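PDB 4ZCF: type III restriction-modification enzyme EcoP15I Mod subunit from Escherichia coli, which methylates adenine in one strand of its DNA recognition site as a homodimeric, S-adenosylmethionine-dependent methyltransferase, and joins the Res subunit for DNA cleavage. Local coordinates for residues 18-21 with 22-26; 177-180 with 181-185; 491-494 with 495-499; 536-539 with 540-543. All coordinates share one frame; numbering follows the deposited sequence.

Contact 1: 18-21 with 22-26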
ATOM      1  N   LEU A  18     -23.957  33.134  18.157  1.00 78.51           N
ATOM      2  CA  LEU A  18     -23.680  31.861  17.472  1.00 77.26           C
ATOM      3  C   LEU A  18     -23.057  32.078  16.077  1.00 78.79           C
ATOM      4  O   LEU A  18     -22.121  31.360  15.723  1.00 78.36           O
ATOM      5  CB  LEU A  18     -24.960  31.003  17.372  1.00 77.21           C
ATOM      6  CG  LEU A  18     -24.866  29.687  16.588  1.00 81.52           C
ATOM      7  CD1 LEU A  18     -24.228  28.585  17.421  1.00 81.75           C
ATOM      8  CD2 LEU A  18     -26.220  29.262  16.072  1.00 82.98           C
ATOM      9  N   ALA A  19     -23.562  33.082  15.311  1.00 73.28           N
ATOM     10  CA  ALA A  19     -23.060  33.462  13.981  1.00 71.82           C
ATOM     11  C   ALA A  19     -21.610  33.975  14.032  1.00 72.68           C
ATOM     12  O   ALA A  19     -20.867  33.754  13.081  1.00 73.36           O
ATOM     13  CB  ALA A  19     -23.964  34.506  13.349  1.00 72.49           C
ATOM     14  N   VAL A  20     -21.212  34.636  15.142  1.00 64.87           N
ATOM     15  CA  VAL A  20     -19.851  35.134  15.373  1.00 63.04           C
ATOM     16  C   VAL A  20     -18.916  33.910  15.564  1.00 64.97           C
ATOM     17  O   VAL A  20     -17.808  33.885  15.016  1.00 64.02           O
ATOM     18  CB  VAL A  20     -19.810  36.142  16.581  1.00 66.32           C
ATOM     19  CG1 VAL A  20     -18.383  36.459  17.035  1.00 65.69           C
ATOM     20  CG2 VAL A  20     -20.559  37.435  16.250  1.00 65.96           C
ATOM     21  N   LEU A  21     -19.381  32.889  16.324  1.00 60.18           N
ATOM     22  CA  LEU A  21     -18.627  31.658  16.564  1.00 59.21           C
ATOM     23  C   LEU A  21     -18.391  30.883  15.256  1.00 62.12           C
ATOM     24  O   LEU A  21     -17.305  30.341  15.065  1.00 61.57           O
ATOM     25  CB  LEU A  21     -19.340  30.754  17.582  1.00 59.00           C
ATOM     26  CG  LEU A  21     -19.028  30.981  19.054  1.00 63.43           C
ATOM     27  CD1 LEU A  21     -20.061  30.301  19.922  1.00 63.58           C
ATOM     28  CD2 LEU A  21     -17.612  30.516  19.427  1.00 64.05           C
ATOM     29  N   LYS A  22     -19.410  30.832  14.372  1.00 57.41           N
ATOM     30  CA  LYS A  22     -19.360  30.160  13.070  1.00 56.53           C
ATOM     31  C   LYS A  22     -18.537  30.970  12.089  1.00 60.32           C
ATOM     32  O   LYS A  22     -17.810  30.380  11.282  1.00 60.35           O
ATOM     33  CB  LYS A  22     -20.775  29.913  12.498  1.00 57.92           C
ATOM     34  CG  LYS A  22     -21.492  28.730  13.139  1.00 57.54           C
ATOM     35  CD  LYS A  22     -22.613  28.160  12.279  1.00 57.55           C
ATOM     36  CE  LYS A  22     -23.492  27.238  13.100  1.00 61.59           C
ATOM     37  NZ  LYS A  22     -24.389  26.398  12.262  1.00 66.05           N
ATOM     38  N   ALA A  23     -18.638  32.318  12.160  1.00 56.61           N
ATOM     39  CA  ALA A  23     -17.907  33.218  11.265  1.00 56.01           C
ATOM     40  C   ALA A  23     -16.413  33.235  11.546  1.00 59.42           C
ATOM     41  O   ALA A  23     -15.618  33.335  10.600  1.00 60.10           O
ATOM     42  CB  ALA A  23     -18.465  34.619  11.346  1.00 56.52           C
ATOM     43  N   ASN A  24     -16.026  33.109  12.827  1.00 53.43           N
ATOM     44  CA  ASN A  24     -14.615  33.158  13.211  1.00 52.48           C
ATOM     45  C   ASN A  24     -13.991  31.823  13.555  1.00 53.99           C
ATOM     46  O   ASN A  24     -12.766  31.695  13.489  1.00 53.55           O
ATOM     47  CB  ASN A  24     -14.366  34.209  14.310  1.00 52.60           C
ATOM     48  CG  ASN A  24     -14.845  35.588  13.930  1.00 59.83           C
ATOM     49  OD1 ASN A  24     -14.212  36.313  13.152  1.00 55.45           O
ATOM     50  ND2 ASN A  24     -16.022  35.937  14.402  1.00 47.70           N
ATOM     51  N   PHE A  25     -14.814  30.828  13.922  1.00 49.97           N
ATOM     52  CA  PHE A  25     -14.334  29.492  14.293  1.00 49.45           C
ATOM     53  C   PHE A  25     -15.162  28.427  13.552  1.00 53.86           C
ATOM     54  O   PHE A  25     -15.922  27.684  14.182  1.00 53.39           O
ATOM     55  CB  PHE A  25     -14.361  29.319  15.828  1.00 50.99           C
ATOM     56  CG  PHE A  25     -13.690  30.444  16.579  1.00 51.89           C
ATOM     57  CD1 PHE A  25     -14.392  31.597  16.917  1.00 54.27           C
ATOM     58  CD2 PHE A  25     -12.341  30.377  16.901  1.00 52.62           C
ATOM     59  CE1 PHE A  25     -13.751  32.666  17.548  1.00 54.60           C
ATOM     60  CE2 PHE A  25     -11.714  31.429  17.573  1.00 54.84           C
ATOM     61  CZ  PHE A  25     -12.424  32.563  17.898  1.00 52.63           C
ATOM     62  N   PRO A  26     -15.043  28.354  12.199  1.00 51.58           N
ATOM     63  CA  PRO A  26     -15.877  27.406  11.438  1.00 51.31           C
ATOM     64  C   PRO A  26     -15.602  25.919  11.657  1.00 52.57           C
ATOM     65  O   PRO A  26     -16.528  25.124  11.629  1.00 51.25           O
ATOM     66  CB  PRO A  26     -15.662  27.850   9.991  1.00 53.30           C
ATOM     67  CG  PRO A  26     -14.292  28.406   9.986  1.00 57.80           C
ATOM     68  CD  PRO A  26     -14.198  29.153  11.282  1.00 53.47           C
TER
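The carboxamide of N24 lies alongside V20, one helical turn back, the two side chains pointing the same way and overlapping where CG1 of V20 approaches ND2 of N24 at 3.6 Å. With CG beside its own backbone N (chi1 -55°), N24 folds its amide back over the last turn, and ND2 gives a hydrogen bond of 2.8 Å to O of V20. The same carbonyl oxygen accepts the main-chain N of N24 at 2.9 Å. These two donors arrive from opposite faces of the carbonyl plane, so a single residue grips V20 O twice. An alanine here is likely to strip V20 O of its second donor and take away the amide that lies beside CG1. One residue on, the backbone leaves helical geometry at F25, whose N still bonds to O of L21 at 2.8 Å, while that oxygen also sits in the plane of the F25 ring, at its edge. CD2 of L21 meets CD1 of F25 at 4.2 Å, and both side chains continue onto L40 of helix 37-44. K22 runs out extended to a cation-pi contact with F29. R186 of the second subunit hydrogen-bonds to A23 O, and V20 packs on N24 of that subunit. The arrangement is that of an alpha-helix C-terminal turn, placed at the Mod dimer interface.

Contact 2: 177-180 with 181-185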
ATOM      1  N   PHE A 177     -14.366   1.640  13.364  1.00 36.89           N
ATOM      2  CA  PHE A 177     -15.002   0.498  12.712  1.00 35.19           C
ATOM      3  C   PHE A 177     -14.117  -0.171  11.645  1.00 38.03           C
ATOM      4  O   PHE A 177     -13.907  -1.381  11.754  1.00 36.87           O
ATOM      5  CB  PHE A 177     -16.409   0.857  12.194  1.00 36.94           C
ATOM      6  CG  PHE A 177     -17.054  -0.178  11.289  1.00 38.80           C
ATOM      7  CD1 PHE A 177     -17.384  -1.440  11.771  1.00 41.94           C
ATOM      8  CD2 PHE A 177     -17.342   0.118   9.962  1.00 40.71           C
ATOM      9  CE1 PHE A 177     -17.959  -2.394  10.935  1.00 43.12           C
ATOM     10  CE2 PHE A 177     -17.897  -0.841   9.126  1.00 44.08           C
ATOM     11  CZ  PHE A 177     -18.206  -2.089   9.619  1.00 42.66           C
ATOM     12  N   ILE A 178     -13.575   0.585  10.642  1.00 34.83           N
ATOM     13  CA  ILE A 178     -12.743  -0.043   9.584  1.00 34.95           C
ATOM     14  C   ILE A 178     -11.342  -0.472   9.959  1.00 36.67           C
ATOM     15  O   ILE A 178     -10.901  -1.495   9.445  1.00 35.60           O
ATOM     16  CB  ILE A 178     -12.774   0.627   8.172  1.00 39.33           C
ATOM     17  CG1 ILE A 178     -12.522   2.129   8.245  1.00 40.32           C
ATOM     18  CG2 ILE A 178     -14.067   0.309   7.392  1.00 42.62           C
ATOM     19  CD1 ILE A 178     -11.087   2.548   8.290  1.00 47.65           C
ATOM     20  N   TYR A 179     -10.595   0.348  10.751  1.00 33.80           N
ATOM     21  CA  TYR A 179      -9.208   0.054  11.143  1.00 32.97           C
ATOM     22  C   TYR A 179      -8.894  -1.435  11.429  1.00 36.49           C
ATOM     23  O   TYR A 179      -7.981  -1.968  10.771  1.00 38.45           O
ATOM     24  CB  TYR A 179      -8.706   0.961  12.300  1.00 35.06           C
ATOM     25  CG  TYR A 179      -7.248   0.721  12.665  1.00 38.08           C
ATOM     26  CD1 TYR A 179      -6.874  -0.364  13.454  1.00 39.36           C
ATOM     27  CD2 TYR A 179      -6.236   1.545  12.171  1.00 39.34           C
ATOM     28  CE1 TYR A 179      -5.537  -0.653  13.707  1.00 39.38           C
ATOM     29  CE2 TYR A 179      -4.893   1.282  12.445  1.00 40.41           C
ATOM     30  CZ  TYR A 179      -4.551   0.180  13.215  1.00 49.83           C
ATOM     31  OH  TYR A 179      -3.237  -0.125  13.495  1.00 55.50           O
ATOM     32  N   PRO A 180      -9.549  -2.131  12.413  1.00 29.84           N
ATOM     33  CA  PRO A 180      -9.133  -3.507  12.710  1.00 27.95           C
ATOM     34  C   PRO A 180      -9.403  -4.482  11.572  1.00 32.56           C
ATOM     35  O   PRO A 180      -8.686  -5.478  11.425  1.00 32.32           O
ATOM     36  CB  PRO A 180      -9.908  -3.832  13.975  1.00 29.29           C
ATOM     37  CG  PRO A 180     -11.127  -2.984  13.900  1.00 33.79           C
ATOM     38  CD  PRO A 180     -10.632  -1.705  13.332  1.00 30.33           C
ATOM     39  N   ARG A 181     -10.430  -4.192  10.771  1.00 29.94           N
ATOM     40  CA  ARG A 181     -10.817  -4.986   9.605  1.00 30.46           C
ATOM     41  C   ARG A 181      -9.747  -4.923   8.487  1.00 33.41           C
ATOM     42  O   ARG A 181      -9.252  -5.972   8.045  1.00 32.02           O
ATOM     43  CB  ARG A 181     -12.212  -4.564   9.143  1.00 30.85           C
ATOM     44  CG  ARG A 181     -13.282  -5.042  10.131  1.00 32.53           C
ATOM     45  CD  ARG A 181     -14.524  -4.202  10.135  1.00 31.59           C
ATOM     46  NE  ARG A 181     -15.555  -4.784  10.998  1.00 41.70           N
ATOM     47  CZ  ARG A 181     -15.627  -4.610  12.315  1.00 56.56           C
ATOM     48  NH1 ARG A 181     -14.737  -3.839  12.944  1.00 32.18           N
ATOM     49  NH2 ARG A 181     -16.573  -5.217  13.018  1.00 46.76           N
ATOM     50  N   LEU A 182      -9.295  -3.693   8.150  1.00 28.59           N
ATOM     51  CA  LEU A 182      -8.229  -3.421   7.180  1.00 27.56           C
ATOM     52  C   LEU A 182      -6.900  -3.924   7.697  1.00 37.39           C
ATOM     53  O   LEU A 182      -6.085  -4.410   6.909  1.00 39.45           O
ATOM     54  CB  LEU A 182      -8.131  -1.912   6.936  1.00 26.90           C
ATOM     55  CG  LEU A 182      -9.300  -1.216   6.198  1.00 30.19           C
ATOM     56  CD1 LEU A 182      -8.937   0.200   5.909  1.00 30.73           C
ATOM     57  CD2 LEU A 182      -9.674  -1.937   4.870  1.00 25.03           C
ATOM     58  N   TYR A 183      -6.675  -3.823   9.034  1.00 36.26           N
ATOM     59  CA  TYR A 183      -5.467  -4.303   9.682  1.00 36.79           C
ATOM     60  C   TYR A 183      -5.317  -5.810   9.522  1.00 39.40           C
ATOM     61  O   TYR A 183      -4.264  -6.257   9.072  1.00 40.64           O
ATOM     62  CB  TYR A 183      -5.416  -3.858  11.163  1.00 40.23           C
ATOM     63  CG  TYR A 183      -4.115  -4.217  11.852  1.00 43.83           C
ATOM     64  CD1 TYR A 183      -3.012  -3.365  11.793  1.00 46.17           C
ATOM     65  CD2 TYR A 183      -3.959  -5.442  12.499  1.00 44.85           C
ATOM     66  CE1 TYR A 183      -1.796  -3.707  12.398  1.00 46.46           C
ATOM     67  CE2 TYR A 183      -2.747  -5.803  13.086  1.00 46.17           C
ATOM     68  CZ  TYR A 183      -1.678  -4.917  13.064  1.00 53.20           C
ATOM     69  OH  TYR A 183      -0.491  -5.271  13.658  1.00 54.39           O
ATOM     70  N   ILE A 184      -6.356  -6.591   9.870  1.00 36.03           N
ATOM     71  CA  ILE A 184      -6.345  -8.066   9.730  1.00 36.77           C
ATOM     72  C   ILE A 184      -6.315  -8.497   8.284  1.00 41.58           C
ATOM     73  O   ILE A 184      -5.607  -9.439   7.971  1.00 42.83           O
ATOM     74  CB  ILE A 184      -7.483  -8.806  10.532  1.00 39.97           C
ATOM     75  CG1 ILE A 184      -7.474  -8.438  12.057  1.00 40.49           C
ATOM     76  CG2 ILE A 184      -7.437 -10.342  10.313  1.00 39.09           C
ATOM     77  CD1 ILE A 184      -6.207  -8.916  12.883  1.00 44.90           C
ATOM     78  N   ALA A 185      -7.106  -7.834   7.408  1.00 37.71           N
ATOM     79  CA  ALA A 185      -7.161  -8.141   5.980  1.00 36.99           C
ATOM     80  C   ALA A 185      -5.786  -8.059   5.358  1.00 42.05           C
ATOM     81  O   ALA A 185      -5.452  -8.962   4.591  1.00 43.50           O
ATOM     82  CB  ALA A 185      -8.124  -7.210   5.258  1.00 37.49           C
TER
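F177 and R181 cross at about a right angle, CE1 of the ring lying over one face of the guanidinium, 3.4 Å from NE and offset toward the rim. The two planes are 40° apart, so this is a tilted overlap and not a flat stack, and CD of R181 in turn sits over a face of the F177 ring. Because CG of F177 is anti to its backbone N (chi1 170°), the ring swings along the helix to meet the arginine, whose chain is extended as far as NE. NH1 reaches back to O of F177 at 2.9 Å, a weak bond. On another side of the helix, Y179 and Y183 run side by side with planes only 17° apart, yet slid so far that the rings barely overlap, their centroids 5.9 Å apart. I178 and L182 touch through their CD1 atoms at 4.0 Å. All of this belongs to helix 171-188, the crossover between parallel strands 117-122 and 193-199 of the methyltransferase's Rossmann-like sheet; it kinks at P180, whose N has no hydrogen to offer the preceding turn. Farther out, D101 forms a salt bridge with NH2 of R181 and N102 accepts from NE, fixing the rotation of the guanidinium. F177 rests on P125, within the predicted S-adenosylmethionine-binding residues 123-126, while P180 and I184 press on L103 of helix 102-113.

Contact 3: 491-494 with 495-499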
ATOM      1  N   THR A 491     -28.297 -13.122   0.809  1.00 44.57           N
ATOM      2  CA  THR A 491     -26.965 -13.315   0.242  1.00 43.63           C
ATOM      3  C   THR A 491     -26.797 -14.757  -0.165  1.00 44.22           C
ATOM      4  O   THR A 491     -26.407 -14.995  -1.301  1.00 45.27           O
ATOM      5  CB  THR A 491     -25.874 -12.816   1.215  1.00 51.68           C
ATOM      6  OG1 THR A 491     -26.119 -11.435   1.470  1.00 55.04           O
ATOM      7  CG2 THR A 491     -24.451 -13.016   0.676  1.00 43.84           C
ATOM      8  N   LYS A 492     -27.087 -15.714   0.747  1.00 38.52           N
ATOM      9  CA  LYS A 492     -26.985 -17.166   0.495  1.00 37.74           C
ATOM     10  C   LYS A 492     -27.849 -17.552  -0.714  1.00 40.21           C
ATOM     11  O   LYS A 492     -27.337 -18.187  -1.637  1.00 40.11           O
ATOM     12  CB  LYS A 492     -27.381 -17.967   1.754  1.00 39.25           C
ATOM     13  CG  LYS A 492     -27.341 -19.499   1.593  1.00 33.21           C
ATOM     14  CD  LYS A 492     -27.987 -20.163   2.823  1.00 37.60           C
ATOM     15  CE  LYS A 492     -27.825 -21.665   2.831  1.00 47.85           C
ATOM     16  NZ  LYS A 492     -28.408 -22.266   4.056  1.00 60.39           N
ATOM     17  N   GLU A 493     -29.118 -17.091  -0.735  1.00 36.01           N
ATOM     18  CA  GLU A 493     -30.063 -17.308  -1.823  1.00 37.35           C
ATOM     19  C   GLU A 493     -29.597 -16.720  -3.150  1.00 42.42           C
ATOM     20  O   GLU A 493     -29.742 -17.395  -4.176  1.00 43.94           O
ATOM     21  CB  GLU A 493     -31.471 -16.785  -1.453  1.00 39.49           C
ATOM     22  CG  GLU A 493     -32.546 -16.943  -2.533  1.00 52.65           C
ATOM     23  CD  GLU A 493     -33.000 -18.337  -2.951  1.00 70.41           C
ATOM     24  OE1 GLU A 493     -32.217 -19.306  -2.822  1.00 42.64           O
ATOM     25  OE2 GLU A 493     -34.136 -18.447  -3.467  1.00 73.31           O
ATOM     26  N   ARG A 494     -29.032 -15.482  -3.143  1.00 37.66           N
ATOM     27  CA  ARG A 494     -28.545 -14.823  -4.373  1.00 37.37           C
ATOM     28  C   ARG A 494     -27.456 -15.628  -5.034  1.00 43.24           C
ATOM     29  O   ARG A 494     -27.381 -15.648  -6.262  1.00 44.10           O
ATOM     30  CB  ARG A 494     -28.021 -13.394  -4.108  1.00 35.86           C
ATOM     31  CG  ARG A 494     -27.888 -12.584  -5.382  1.00 39.97           C
ATOM     32  CD  ARG A 494     -26.476 -12.351  -5.923  1.00 38.98           C
ATOM     33  NE  ARG A 494     -26.183 -10.929  -5.730  1.00 52.99           N
ATOM     34  CZ  ARG A 494     -25.694 -10.093  -6.633  1.00 52.65           C
ATOM     35  NH1 ARG A 494     -25.314 -10.534  -7.819  1.00 37.38           N
ATOM     36  NH2 ARG A 494     -25.535  -8.814  -6.336  1.00 51.91           N
ATOM     37  N   LEU A 495     -26.575 -16.239  -4.222  1.00 40.06           N
ATOM     38  CA  LEU A 495     -25.456 -17.050  -4.698  1.00 39.14           C
ATOM     39  C   LEU A 495     -25.959 -18.382  -5.213  1.00 43.35           C
ATOM     40  O   LEU A 495     -25.450 -18.866  -6.211  1.00 43.10           O
ATOM     41  CB  LEU A 495     -24.442 -17.238  -3.571  1.00 38.97           C
ATOM     42  CG  LEU A 495     -23.385 -16.163  -3.340  1.00 42.42           C
ATOM     43  CD1 LEU A 495     -23.992 -14.801  -3.235  1.00 42.25           C
ATOM     44  CD2 LEU A 495     -22.603 -16.451  -2.077  1.00 41.27           C
ATOM     45  N   ILE A 496     -26.976 -18.969  -4.548  1.00 42.26           N
ATOM     46  CA  ILE A 496     -27.639 -20.210  -4.976  1.00 42.03           C
ATOM     47  C   ILE A 496     -28.212 -20.000  -6.389  1.00 46.17           C
ATOM     48  O   ILE A 496     -27.911 -20.787  -7.292  1.00 47.65           O
ATOM     49  CB  ILE A 496     -28.713 -20.682  -3.949  1.00 44.35           C
ATOM     50  CG1 ILE A 496     -28.034 -21.401  -2.747  1.00 43.01           C
ATOM     51  CG2 ILE A 496     -29.783 -21.590  -4.627  1.00 45.23           C
ATOM     52  CD1 ILE A 496     -28.915 -21.523  -1.514  1.00 41.55           C
ATOM     53  N   ARG A 497     -28.971 -18.901  -6.582  1.00 39.81           N
ATOM     54  CA  ARG A 497     -29.575 -18.538  -7.867  1.00 38.19           C
ATOM     55  C   ARG A 497     -28.538 -18.238  -8.949  1.00 43.26           C
ATOM     56  O   ARG A 497     -28.665 -18.726 -10.072  1.00 44.75           O
ATOM     57  CB  ARG A 497     -30.588 -17.395  -7.697  1.00 32.23           C
ATOM     58  CG  ARG A 497     -31.807 -17.845  -6.905  1.00 34.76           C
ATOM     59  CD  ARG A 497     -32.894 -16.802  -6.909  1.00 43.89           C
ATOM     60  NE  ARG A 497     -33.909 -17.045  -5.883  1.00 36.43           N
ATOM     61  CZ  ARG A 497     -35.109 -16.481  -5.860  1.00 40.36           C
ATOM     62  NH1 ARG A 497     -35.497 -15.689  -6.845  1.00 47.06           N
ATOM     63  NH2 ARG A 497     -35.950 -16.752  -4.885  1.00 28.50           N
ATOM     64  N   ALA A 498     -27.496 -17.478  -8.592  1.00 39.61           N
ATOM     65  CA  ALA A 498     -26.394 -17.075  -9.451  1.00 39.21           C
ATOM     66  C   ALA A 498     -25.532 -18.273  -9.826  1.00 41.80           C
ATOM     67  O   ALA A 498     -24.864 -18.244 -10.858  1.00 40.99           O
ATOM     68  CB  ALA A 498     -25.550 -16.025  -8.731  1.00 40.24           C
ATOM     69  N   SER A 499     -25.514 -19.309  -8.963  1.00 38.95           N
ATOM     70  CA  SER A 499     -24.779 -20.562  -9.190  1.00 38.51           C
ATOM     71  C   SER A 499     -25.554 -21.440 -10.151  1.00 44.53           C
ATOM     72  O   SER A 499     -24.926 -22.107 -10.956  1.00 43.26           O
ATOM     73  CB  SER A 499     -24.600 -21.330  -7.884  1.00 39.38           C
ATOM     74  OG  SER A 499     -23.919 -22.552  -8.116  1.00 45.86           O
TER
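E493 and R497 form an i to i+4 salt bridge on helix 487-500, a helix that packs against strand 96-99 of the central Rossmann-like sheet of the methyltransferase. In this ionic pair one carboxylate oxygen does all the work: OE2 of E493 takes NH2 of R497 at 2.9 Å and, through a weak bond, NE at 2.8 Å. The oxygen lies in the guanidinium plane, at its edge, and is met by NH2 on its anti side, while the carboxylate plane stands 79° away from that of the guanidinium. E493 gets there by a bend at chi2 (66°), which turns its end down the helix toward the extended arginine. NH1 of R497 has a further acceptor in O of L406, so a leucine in its place would probably leave OE2 of E493 without its charged mate and the L406 carbonyl without this donor. Other polar ends have their own partners: K492 NZ a salt bridge to D81, R494 NE the O of S444, and T491 OG1 the O of I487 one turn back on the same helix. Among apolar contacts, CG of K492 runs beside CD1 of I496 at 4.0 Å, and both residues touch H84 of helix 82-86. Two residues meet helix 446-455, L495 on A448, A498 on H449 and F452. Main-chain bonds continue through the turn, with A498 N on R494 O at 3.0 Å. OE1 of E493, the oxygen turned from the arginine, lies 3.8 Å from CG2 of I496.

Contact 4: 536-539 with 540-543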
ATOM      1  N   VAL A 536     -19.973 -34.653  27.669  1.00 66.69           N
ATOM      2  CA  VAL A 536     -19.787 -35.506  26.481  1.00 65.49           C
ATOM      3  C   VAL A 536     -20.091 -34.617  25.252  1.00 66.36           C
ATOM      4  O   VAL A 536     -20.991 -33.770  25.312  1.00 65.69           O
ATOM      5  CB  VAL A 536     -20.670 -36.786  26.490  1.00 69.22           C
ATOM      6  CG1 VAL A 536     -20.088 -37.856  25.574  1.00 68.53           C
ATOM      7  CG2 VAL A 536     -20.856 -37.336  27.901  1.00 69.37           C
ATOM      8  N   LEU A 537     -19.297 -34.752  24.188  1.00 60.69           N
ATOM      9  CA  LEU A 537     -19.494 -33.928  22.998  1.00 59.71           C
ATOM     10  C   LEU A 537     -20.759 -34.330  22.263  1.00 63.04           C
ATOM     11  O   LEU A 537     -20.975 -35.518  21.976  1.00 63.36           O
ATOM     12  CB  LEU A 537     -18.305 -34.024  22.012  1.00 59.12           C
ATOM     13  CG  LEU A 537     -16.936 -33.498  22.409  1.00 61.88           C
ATOM     14  CD1 LEU A 537     -15.899 -33.931  21.384  1.00 61.92           C
ATOM     15  CD2 LEU A 537     -16.932 -31.996  22.539  1.00 61.02           C
ATOM     16  N   THR A 538     -21.582 -33.329  21.944  1.00 57.63           N
ATOM     17  CA  THR A 538     -22.775 -33.475  21.118  1.00 56.21           C
ATOM     18  C   THR A 538     -22.244 -33.777  19.689  1.00 58.62           C
ATOM     19  O   THR A 538     -21.221 -33.190  19.314  1.00 57.56           O
ATOM     20  CB  THR A 538     -23.572 -32.176  21.228  1.00 61.26           C
ATOM     21  OG1 THR A 538     -24.350 -32.244  22.414  1.00 63.65           O
ATOM     22  CG2 THR A 538     -24.469 -31.899  20.047  1.00 60.64           C
ATOM     23  N   PRO A 539     -22.863 -34.707  18.901  1.00 54.11           N
ATOM     24  CA  PRO A 539     -22.373 -34.957  17.526  1.00 52.73           C
ATOM     25  C   PRO A 539     -22.130 -33.678  16.720  1.00 52.04           C
ATOM     26  O   PRO A 539     -21.240 -33.662  15.876  1.00 49.93           O
ATOM     27  CB  PRO A 539     -23.479 -35.824  16.904  1.00 54.43           C
ATOM     28  CG  PRO A 539     -24.109 -36.499  18.056  1.00 58.90           C
ATOM     29  CD  PRO A 539     -24.068 -35.520  19.188  1.00 54.99           C
ATOM     30  N   GLU A 540     -22.888 -32.603  17.017  1.00 48.32           N
ATOM     31  CA  GLU A 540     -22.703 -31.289  16.395  1.00 48.68           C
ATOM     32  C   GLU A 540     -21.415 -30.648  16.945  1.00 51.55           C
ATOM     33  O   GLU A 540     -20.583 -30.221  16.152  1.00 51.60           O
ATOM     34  CB  GLU A 540     -23.931 -30.370  16.586  1.00 50.26           C
ATOM     35  CG  GLU A 540     -23.732 -28.947  16.063  1.00 63.11           C
ATOM     36  CD  GLU A 540     -24.988 -28.141  15.785  1.00 78.55           C
ATOM     37  OE1 GLU A 540     -25.240 -27.144  16.505  1.00 61.84           O
ATOM     38  OE2 GLU A 540     -25.702 -28.491  14.816  1.00 63.52           O
ATOM     39  N   GLN A 541     -21.237 -30.624  18.289  1.00 46.64           N
ATOM     40  CA  GLN A 541     -20.050 -30.047  18.937  1.00 45.15           C
ATOM     41  C   GLN A 541     -18.756 -30.674  18.408  1.00 48.88           C
ATOM     42  O   GLN A 541     -17.852 -29.946  18.008  1.00 47.94           O
ATOM     43  CB  GLN A 541     -20.166 -30.112  20.461  1.00 45.67           C
ATOM     44  CG  GLN A 541     -21.276 -29.195  21.019  1.00 46.09           C
ATOM     45  CD  GLN A 541     -21.585 -29.366  22.497  1.00 56.27           C
ATOM     46  OE1 GLN A 541     -21.170 -30.316  23.158  1.00 52.93           O
ATOM     47  NE2 GLN A 541     -22.344 -28.438  23.059  1.00 54.25           N
ATOM     48  N   TYR A 542     -18.727 -32.017  18.302  1.00 46.13           N
ATOM     49  CA  TYR A 542     -17.628 -32.845  17.779  1.00 45.64           C
ATOM     50  C   TYR A 542     -17.199 -32.352  16.372  1.00 50.49           C
ATOM     51  O   TYR A 542     -15.997 -32.297  16.070  1.00 50.71           O
ATOM     52  CB  TYR A 542     -18.133 -34.299  17.692  1.00 46.49           C
ATOM     53  CG  TYR A 542     -17.177 -35.302  17.077  1.00 48.45           C
ATOM     54  CD1 TYR A 542     -16.940 -35.319  15.702  1.00 49.86           C
ATOM     55  CD2 TYR A 542     -16.604 -36.310  17.848  1.00 49.08           C
ATOM     56  CE1 TYR A 542     -16.058 -36.233  15.132  1.00 49.69           C
ATOM     57  CE2 TYR A 542     -15.746 -37.251  17.283  1.00 50.01           C
ATOM     58  CZ  TYR A 542     -15.477 -37.212  15.922  1.00 57.80           C
ATOM     59  OH  TYR A 542     -14.623 -38.133  15.357  1.00 59.82           O
ATOM     60  N   ASP A 543     -18.194 -32.065  15.498  1.00 46.24           N
ATOM     61  CA  ASP A 543     -17.985 -31.584  14.134  1.00 45.18           C
ATOM     62  C   ASP A 543     -17.469 -30.149  14.113  1.00 48.63           C
ATOM     63  O   ASP A 543     -16.603 -29.841  13.301  1.00 49.03           O
ATOM     64  CB  ASP A 543     -19.258 -31.746  13.299  1.00 47.69           C
ATOM     65  CG  ASP A 543     -19.557 -33.176  12.871  1.00 59.26           C
ATOM     66  OD1 ASP A 543     -18.588 -33.978  12.735  1.00 58.16           O
ATOM     67  OD2 ASP A 543     -20.752 -33.484  12.616  1.00 65.69           O
TER
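Q541 sends its chain back toward T538 by placing CG beside its own backbone N (chi1 -67°) and extending beyond it. CG and CD thereby pass close to CB of T538, which lies 3.6 Å from OE1 of Q541. The same oxygen accepts the main-chain N of T538 at 3.3 Å. The N-H points almost straight at OE1 (172°), although the donor stands above the carbonyl plane of the amide and not on a lone pair. T538 is the N-cap of helix 539-552 and Q541 the third residue into it, so this bond is the N3 side chain-to-N-cap N-H half of a capping box, and the box is incomplete because the threonine hydroxyl makes no capping bond. P539 takes the first helical position, and the first full turn closes where N of Y542 meets O of T538 at 2.9 Å, nearly along the C=O axis. L537 and Y542 flank the cap as a hydrophobic staple, CD1 of the leucine 4.3 Å from CD2 of the ring. Both side chains reach I581, L537 and Q541 touch F516, and OH of Y542 hydrogen-bonds to NE2 of H572, which ties the start of the helix to the sheet of the C-terminal domain. Since the acceptor from Q541 is a neutral amide oxygen, it satisfies the T538 N-H with a dipole alone and would probably bring no net negative charge to the helix start.

In the fold
The four contacts follow one another along the chain, each within adjoining residues, so none closes a long loop, nests in another or crosses it. Contact 1 ends helix 14-24 in the N-terminal region, where the second subunit packs. Contact 2, about 23 Å away between nearest atoms, lies on the crossover helix 171-188 in the buried interior of the methyltransferase domain. Contact 3, in helix 487-500, sits against the same mixed sheet, which strand 508-514 then joins. Beyond that strand, residues 536-543 in contact 4 open the first helix of the C-terminal domain, about 13 Å from contact 3 between nearest atoms and without touching it.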